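Local coordinates for putative uncharacterized protein (Legionella drancourtii, PDB 4JVS) that probably acts, through this GAP domain of a Dot/Icm-secreted effector, to speed GTP hydrolysis by a partner GTPase, at residues A[105-110]-A[137-142]; A[249-254]-A[293-298]. One frame throughout, in Å; residues are numbered along the deposited sequence.

Going from the N terminus, the short hairpin around 105-110 comes first, and contact 1 brings it against the loop 137-142, closing a 26-residue excursion that includes helix 118-124. Contact 2 opens only later, where helix 243-253 meets helix 292-306 and closes a 38-residue loop carrying helices 261-267 and 271-280. The two follow in series, neither nested nor crossed, the first in the N-terminal and the second in the C-terminal subdomain of the LepB GAP domain. Their centres are about 16 Å apart, yet they meet where His110 packs on Glu252. Tyr116 and His124, whose rings meet Phe138, are hydrogen-bonded to Glu252, and Arg288 bonds to Gly109 O while packing on Phe251.

Contact 1. Residues A[105-110]-A[137-142]; sequences AALHGH and RFAPYE. With GDP (guanosine-5'-diphosphate), chain D; AF3 (aluminum fluoride), chain E.
Fluorine F3 of the aluminum fluoride is gripped by Arg137, whose CD lies against CB of His108. Arg137 NH1 gives F3 a weak hydrogen bond of 2.7 Å, and NH2 a second weak one. Arg137 NH2 also bonds to GDP O1B at 3.2 Å, with an N-H...O angle of 150°. The arginine reaches this far because its chain runs extended from CG to NE; the last torsion (chi4 -79°) then turns the guanidinium so that F3 and GDP O3A lie at its edge.

Behind it, the hairpin makes a two-residue type I' turn at His108 and Gly109, closed by Leu107 N to His110 O. Ala139 CB packs against both Leu107 CG (3.7 Å) and His108 ND1 (3.6 Å), with Leu107 O nearer still, while CD1 of Leu107 lies over one face of the His108 ring. His110 meets the same loop through Phe138 and Pro140: the edge of Phe138, led by CD1, stands over the centre of its imidazole in a T-shaped stack, planes at 86° and centroids 4.9 Å apart. Pro140 CD lies against His110 CB at 3.6 Å. Tyr116 and His124 also meet the Phe138 ring.

The chain of another protein lies against His108 and Arg137, pairs its basic side chain with Glu142, and shares the GDP and aluminum fluoride. Aluminum sits between its ligands GDP O1B, at 1.6 Å, and water 1, mimicking a phosphoryl group in transfer. Arg137 is thus placed like the arginine finger of a GTPase-activating protein, inserted into its partner's nucleotide site.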
loop_
_atom_site.group_PDB
_atom_site.type_symbol
_atom_site.label_atom_id
_atom_site.label_comp_id
_atom_site.label_asym_id
_atom_site.label_seq_id
_atom_site.Cartn_x
_atom_site.Cartn_y
_atom_site.Cartn_z
ATOM N N ALA A 105 6.724 17.136 -8.339
ATOM C CA ALA A 105 7.845 16.510 -7.652
ATOM C C ALA A 105 7.512 15.052 -7.358
ATOM O O ALA A 105 6.358 14.651 -7.468
ATOM C CB ALA A 105 8.174 17.266 -6.372
ATOM N N ALA A 106 8.517 14.255 -7.001
ATOM C CA ALA A 106 8.295 12.837 -6.692
ATOM C C ALA A 106 7.701 12.632 -5.298
ATOM O O ALA A 106 8.073 13.323 -4.351
ATOM C CB ALA A 106 9.585 12.035 -6.843
ATOM N N LEU A 107 6.769 11.683 -5.195
ATOM C CA LEU A 107 6.114 11.327 -3.933
ATOM C C LEU A 107 6.319 9.836 -3.623
ATOM O O LEU A 107 5.646 8.967 -4.181
ATOM C CB LEU A 107 4.620 11.687 -3.964
ATOM C CG LEU A 107 3.845 11.329 -2.689
ATOM C CD1 LEU A 107 4.499 11.939 -1.462
ATOM C CD2 LEU A 107 2.374 11.717 -2.764
ATOM N N HIS A 108 7.258 9.557 -2.726
ATOM C CA HIS A 108 7.712 8.199 -2.458
ATOM C C HIS A 108 8.158 7.483 -3.731
ATOM O O HIS A 108 7.825 6.310 -3.936
ATOM C CB HIS A 108 6.638 7.387 -1.727
ATOM C CG HIS A 108 6.136 8.040 -0.476
ATOM N ND1 HIS A 108 4.798 8.060 -0.134
ATOM C CD2 HIS A 108 6.787 8.695 0.513
ATOM C CE1 HIS A 108 4.650 8.701 1.013
ATOM N NE2 HIS A 108 5.841 9.097 1.426
ATOM N N GLY A 109 8.881 8.208 -4.569
ATOM C CA GLY A 109 9.468 7.704 -5.787
ATOM C C GLY A 109 8.768 7.792 -7.112
ATOM O O GLY A 109 9.338 7.434 -8.105
ATOM N N HIS A 110 7.555 8.302 -7.131
ATOM C CA HIS A 110 6.799 8.472 -8.336
ATOM C C HIS A 110 6.301 9.854 -8.399
ATOM O O HIS A 110 6.033 10.459 -7.406
ATOM C CB HIS A 110 5.603 7.565 -8.326
ATOM C CG HIS A 110 5.893 6.159 -8.725
ATOM N ND1 HIS A 110 5.793 5.747 -9.956
ATOM C CD2 HIS A 110 6.263 5.081 -7.993
ATOM C CE1 HIS A 110 6.092 4.474 -10.018
ATOM N NE2 HIS A 110 6.378 4.071 -8.821
ATOM N N ARG A 137 5.219 0.930 -3.943
ATOM C CA ARG A 137 4.460 2.174 -3.816
ATOM C C ARG A 137 4.140 2.895 -5.111
ATOM O O ARG A 137 4.978 2.994 -6.017
ATOM C CB ARG A 137 5.183 3.148 -2.894
ATOM C CG ARG A 137 5.130 2.768 -1.448
ATOM C CD ARG A 137 5.621 3.908 -0.607
ATOM N NE ARG A 137 5.430 3.612 0.798
ATOM C CZ ARG A 137 4.269 3.721 1.422
ATOM N NH1 ARG A 137 3.196 4.122 0.760
ATOM N NH2 ARG A 137 4.182 3.420 2.706
ATOM N N PHE A 138 2.914 3.409 -5.172
ATOM C CA PHE A 138 2.467 4.239 -6.278
ATOM C C PHE A 138 1.664 5.395 -5.676
ATOM O O PHE A 138 0.479 5.578 -5.963
ATOM C CB PHE A 138 1.631 3.415 -7.253
ATOM C CG PHE A 138 1.416 4.076 -8.570
ATOM C CD1 PHE A 138 2.493 4.537 -9.315
ATOM C CD2 PHE A 138 0.138 4.233 -9.082
ATOM C CE1 PHE A 138 2.295 5.154 -10.556
ATOM C CE2 PHE A 138 -0.064 4.845 -10.311
ATOM C CZ PHE A 138 1.018 5.304 -11.049
ATOM N N ALA A 139 2.343 6.173 -4.837
ATOM C CA ALA A 139 1.719 7.193 -3.999
ATOM C C ALA A 139 0.908 8.296 -4.706
ATOM O O ALA A 139 -0.065 8.802 -4.134
ATOM C CB ALA A 139 2.763 7.808 -3.068
ATOM N N PRO A 140 1.300 8.698 -5.935
ATOM C CA PRO A 140 0.529 9.829 -6.455
ATOM C C PRO A 140 -0.907 9.496 -6.839
ATOM O O PRO A 140 -1.676 10.431 -7.090
ATOM C CB PRO A 140 1.330 10.256 -7.692
ATOM C CG PRO A 140 2.720 9.759 -7.433
ATOM C CD PRO A 140 2.508 8.456 -6.748
ATOM N N TYR A 141 -1.270 8.211 -6.877
ATOM C CA TYR A 141 -2.634 7.841 -7.250
ATOM C C TYR A 141 -3.475 7.226 -6.130
ATOM O O TYR A 141 -4.652 6.950 -6.331
ATOM C CB TYR A 141 -2.652 6.963 -8.504
ATOM C CG TYR A 141 -2.588 7.767 -9.783
ATOM C CD1 TYR A 141 -3.737 8.327 -10.336
ATOM C CD2 TYR A 141 -1.379 7.984 -10.429
ATOM C CE1 TYR A 141 -3.684 9.077 -11.507
ATOM C CE2 TYR A 141 -1.308 8.731 -11.603
ATOM C CZ TYR A 141 -2.463 9.274 -12.136
ATOM O OH TYR A 141 -2.383 10.016 -13.295
ATOM N N GLU A 142 -2.880 7.049 -4.951
ATOM C CA GLU A 142 -3.590 6.501 -3.789
ATOM C C GLU A 142 -4.785 7.337 -3.338
ATOM O O GLU A 142 -5.839 6.796 -3.005
ATOM C CB GLU A 142 -2.639 6.323 -2.612
ATOM C CG GLU A 142 -1.578 5.264 -2.812
ATOM C CD GLU A 142 -2.100 3.838 -2.635
ATOM O OE1 GLU A 142 -3.341 3.654 -2.563
ATOM O OE2 GLU A 142 -1.256 2.904 -2.571
HETATM P PB GDP D . 3.316 3.445 6.058
HETATM O O1B GDP D . 2.113 3.482 5.101
HETATM O O2B GDP D . 3.459 1.999 6.571
HETATM O O3B GDP D . 3.162 4.444 7.178
HETATM O O3A GDP D . 4.585 3.835 5.216
HETATM P PA GDP D . 6.048 3.774 5.795
HETATM O O1A GDP D . 6.839 2.700 5.093
HETATM O O2A GDP D . 6.052 3.482 7.264
HETATM O "O5'" GDP D . 6.626 5.199 5.506
HETATM C "C5'" GDP D . 7.953 5.191 5.137
HETATM C "C4'" GDP D . 8.273 6.156 4.021
HETATM O "O4'" GDP D . 8.184 7.502 4.431
HETATM C "C3'" GDP D . 9.687 5.821 3.766
HETATM O "O3'" GDP D . 9.821 5.178 2.556
HETATM C "C2'" GDP D . 10.428 7.092 3.942
HETATM O "O2'" GDP D . 10.793 7.646 2.729
HETATM C "C1'" GDP D . 9.480 7.963 4.704
HETATM N N9 GDP D . 9.731 8.085 6.145
HETATM C C8 GDP D . 9.243 7.302 7.133
HETATM N N7 GDP D . 9.656 7.713 8.334
HETATM C C5 GDP D . 10.428 8.795 8.173
HETATM C C6 GDP D . 11.148 9.654 9.107
HETATM O O6 GDP D . 11.124 9.457 10.312
HETATM N N1 GDP D . 11.879 10.715 8.578
HETATM C C2 GDP D . 11.966 11.020 7.189
HETATM N N2 GDP D . 12.732 12.138 6.709
HETATM N N3 GDP D . 11.297 10.224 6.319
HETATM C C4 GDP D . 10.499 9.067 6.795
HETATM AL AL AF3 E . 1.210 2.719 3.969
HETATM F F1 AF3 E . -0.274 3.055 4.673
HETATM F F2 AF3 E . 2.086 1.622 4.866
HETATM F F3 AF3 E . 1.446 2.718 2.309
HETATM O O HOH W 1 0.166 0.688 3.722
#

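Contact 2. Residues A[249-254]-A[293-298]; sequences ICFEEL and CEKRNK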
loop_
_atom_site.group_PDB
_atom_site.type_symbol
_atom_site.label_atom_id
_atom_site.label_comp_id
_atom_site.label_asym_id
_atom_site.label_seq_id
_atom_site.Cartn_x
_atom_site.Cartn_y
_atom_site.Cartn_z
ATOM N N ILE A 249 8.363 8.654 -16.030
ATOM C CA ILE A 249 7.933 8.091 -17.312
ATOM C C ILE A 249 8.962 7.086 -17.837
ATOM O O ILE A 249 8.614 5.963 -18.205
ATOM C CB ILE A 249 7.658 9.199 -18.371
ATOM C CG1 ILE A 249 6.422 10.018 -17.984
ATOM C CG2 ILE A 249 7.462 8.586 -19.734
ATOM C CD1 ILE A 249 6.132 11.208 -18.886
ATOM N N CYS A 250 10.228 7.488 -17.858
ATOM C CA CYS A 250 11.305 6.608 -18.296
ATOM C C CYS A 250 11.350 5.289 -17.520
ATOM O O CYS A 250 11.436 4.210 -18.119
ATOM C CB CYS A 250 12.642 7.326 -18.171
ATOM S SG CYS A 250 12.836 8.607 -19.388
ATOM N N PHE A 251 11.301 5.385 -16.192
ATOM C CA PHE A 251 11.321 4.204 -15.335
ATOM C C PHE A 251 10.155 3.280 -15.636
ATOM O O PHE A 251 10.270 2.060 -15.510
ATOM C CB PHE A 251 11.283 4.606 -13.870
ATOM C CG PHE A 251 12.590 5.096 -13.350
ATOM C CD1 PHE A 251 13.773 4.575 -13.828
ATOM C CD2 PHE A 251 12.638 6.073 -12.375
ATOM C CE1 PHE A 251 14.981 5.024 -13.349
ATOM C CE2 PHE A 251 13.844 6.522 -11.890
ATOM C CZ PHE A 251 15.015 5.998 -12.379
ATOM N N GLU A 252 9.038 3.877 -16.039
ATOM C CA GLU A 252 7.822 3.132 -16.314
ATOM C C GLU A 252 7.945 2.418 -17.658
ATOM O O GLU A 252 7.600 1.242 -17.781
ATOM C CB GLU A 252 6.616 4.079 -16.306
ATOM C CG GLU A 252 5.257 3.394 -16.291
ATOM C CD GLU A 252 5.045 2.509 -15.079
ATOM O OE1 GLU A 252 5.251 2.985 -13.933
ATOM O OE2 GLU A 252 4.681 1.328 -15.282
ATOM N N GLU A 253 8.459 3.136 -18.654
ATOM C CA GLU A 253 8.600 2.612 -20.011
ATOM C C GLU A 253 9.515 1.386 -20.085
ATOM O O GLU A 253 9.299 0.497 -20.896
ATOM C CB GLU A 253 9.074 3.723 -20.961
ATOM C CG GLU A 253 8.044 4.838 -21.175
ATOM C CD GLU A 253 6.741 4.316 -21.756
ATOM O OE1 GLU A 253 6.795 3.461 -22.660
ATOM O OE2 GLU A 253 5.656 4.742 -21.310
ATOM N N LEU A 254 10.524 1.334 -19.224
ATOM C CA LEU A 254 11.434 0.187 -19.151
ATOM C C LEU A 254 10.760 -1.138 -18.752
ATOM O O LEU A 254 11.324 -2.220 -18.960
ATOM C CB LEU A 254 12.609 0.501 -18.215
ATOM C CG LEU A 254 13.935 0.811 -18.915
ATOM C CD1 LEU A 254 13.699 1.419 -20.278
ATOM C CD2 LEU A 254 14.774 1.745 -18.084
ATOM N N CYS A 293 18.663 0.478 -9.940
ATOM C CA CYS A 293 19.993 0.663 -10.484
ATOM C C CYS A 293 20.030 0.200 -11.912
ATOM O O CYS A 293 20.508 0.881 -12.756
ATOM C CB CYS A 293 21.092 -0.004 -9.620
ATOM S SG CYS A 293 22.715 -0.346 -10.348
ATOM N N GLU A 294 19.473 -0.946 -12.194
ATOM C CA GLU A 294 19.567 -1.464 -13.523
ATOM C C GLU A 294 18.852 -0.615 -14.553
ATOM O O GLU A 294 19.331 -0.454 -15.636
ATOM C CB GLU A 294 19.083 -2.903 -13.542
ATOM C CG GLU A 294 19.811 -3.836 -12.596
ATOM C CD GLU A 294 19.268 -3.852 -11.149
ATOM O OE1 GLU A 294 19.054 -2.775 -10.569
ATOM O OE2 GLU A 294 19.054 -4.949 -10.599
ATOM N N LYS A 295 17.702 -0.072 -14.192
ATOM C CA LYS A 295 16.922 0.821 -15.049
ATOM C C LYS A 295 17.670 2.108 -15.335
ATOM O O LYS A 295 17.677 2.590 -16.465
ATOM C CB LYS A 295 15.562 1.144 -14.431
ATOM C CG LYS A 295 14.617 -0.024 -14.418
ATOM C CD LYS A 295 13.173 0.421 -14.271
ATOM C CE LYS A 295 12.251 -0.786 -14.161
ATOM N NZ LYS A 295 10.825 -0.408 -14.032
ATOM N N ARG A 296 18.294 2.668 -14.339
ATOM C CA ARG A 296 19.091 3.834 -14.572
ATOM C C ARG A 296 20.172 3.549 -15.590
ATOM O O ARG A 296 20.477 4.374 -16.418
ATOM C CB ARG A 296 19.691 4.280 -13.260
ATOM C CG ARG A 296 20.218 5.656 -13.240
ATOM C CD ARG A 296 20.784 5.974 -11.917
ATOM N NE ARG A 296 19.727 6.090 -10.932
ATOM C CZ ARG A 296 19.593 5.360 -9.827
ATOM N NH1 ARG A 296 20.462 4.409 -9.505
ATOM N NH2 ARG A 296 18.565 5.607 -9.029
ATOM N N ASN A 297 20.741 2.360 -15.522
ATOM C CA ASN A 297 21.742 1.936 -16.498
ATOM C C ASN A 297 21.212 1.834 -17.927
ATOM O O ASN A 297 21.844 2.333 -18.856
ATOM C CB ASN A 297 22.399 0.621 -16.076
ATOM C CG ASN A 297 23.316 0.794 -14.883
ATOM O OD1 ASN A 297 23.799 1.897 -14.627
ATOM N ND2 ASN A 297 23.561 -0.289 -14.143
ATOM N N LYS A 298 20.059 1.182 -18.086
ATOM C CA LYS A 298 19.354 1.085 -19.368
ATOM C C LYS A 298 19.107 2.463 -19.974
ATOM O O LYS A 298 19.377 2.698 -21.139
ATOM C CB LYS A 298 18.014 0.375 -19.169
ATOM C CG LYS A 298 17.887 -0.991 -19.829
ATOM C CD LYS A 298 17.365 -0.901 -21.260
ATOM C CE LYS A 298 17.054 -2.291 -21.844
ATOM N NZ LYS A 298 15.808 -2.921 -21.296
#
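Lys295 sets CG beside its backbone N (chi1 -70°) and then runs out straight to NZ, while Phe251 makes the same first turn (chi1 -77°) and swings its ring toward the lysine's base. With these torsions the two side chains meet where helix 243-253 packs on helix 292-306, a helix-helix packing inside the C-terminal LepB GAP subdomain.

Lys295 NZ donates to Phe251 O at 2.9 Å, coming in at a C=O...N angle of 155° and tilted from the carbonyl plane. Asn255 OD1 takes a further hydrogen bond from NZ, giving the ammonium group two acceptors, and Asp290 is a long, weak ion partner.

On the apolar side, Phe251 CD1 lies 3.9 Å from Lys295 CB, its ring edge turned to Arg296 N. Phe285 stacks edge-to-face with the same ring, and Leu280 of helix 271-280 touches both Phe251 and Arg296. Leu254 packs beside it, its CB against Lys295 CD, and Ile299 and Trp302 continue the apolar surface along the second helix. Leu254 CD2 touches Lys295 CB at 3.8 Å and Lys298 CB at 3.7 Å, with Lys295 O nearer still at 3.4 Å.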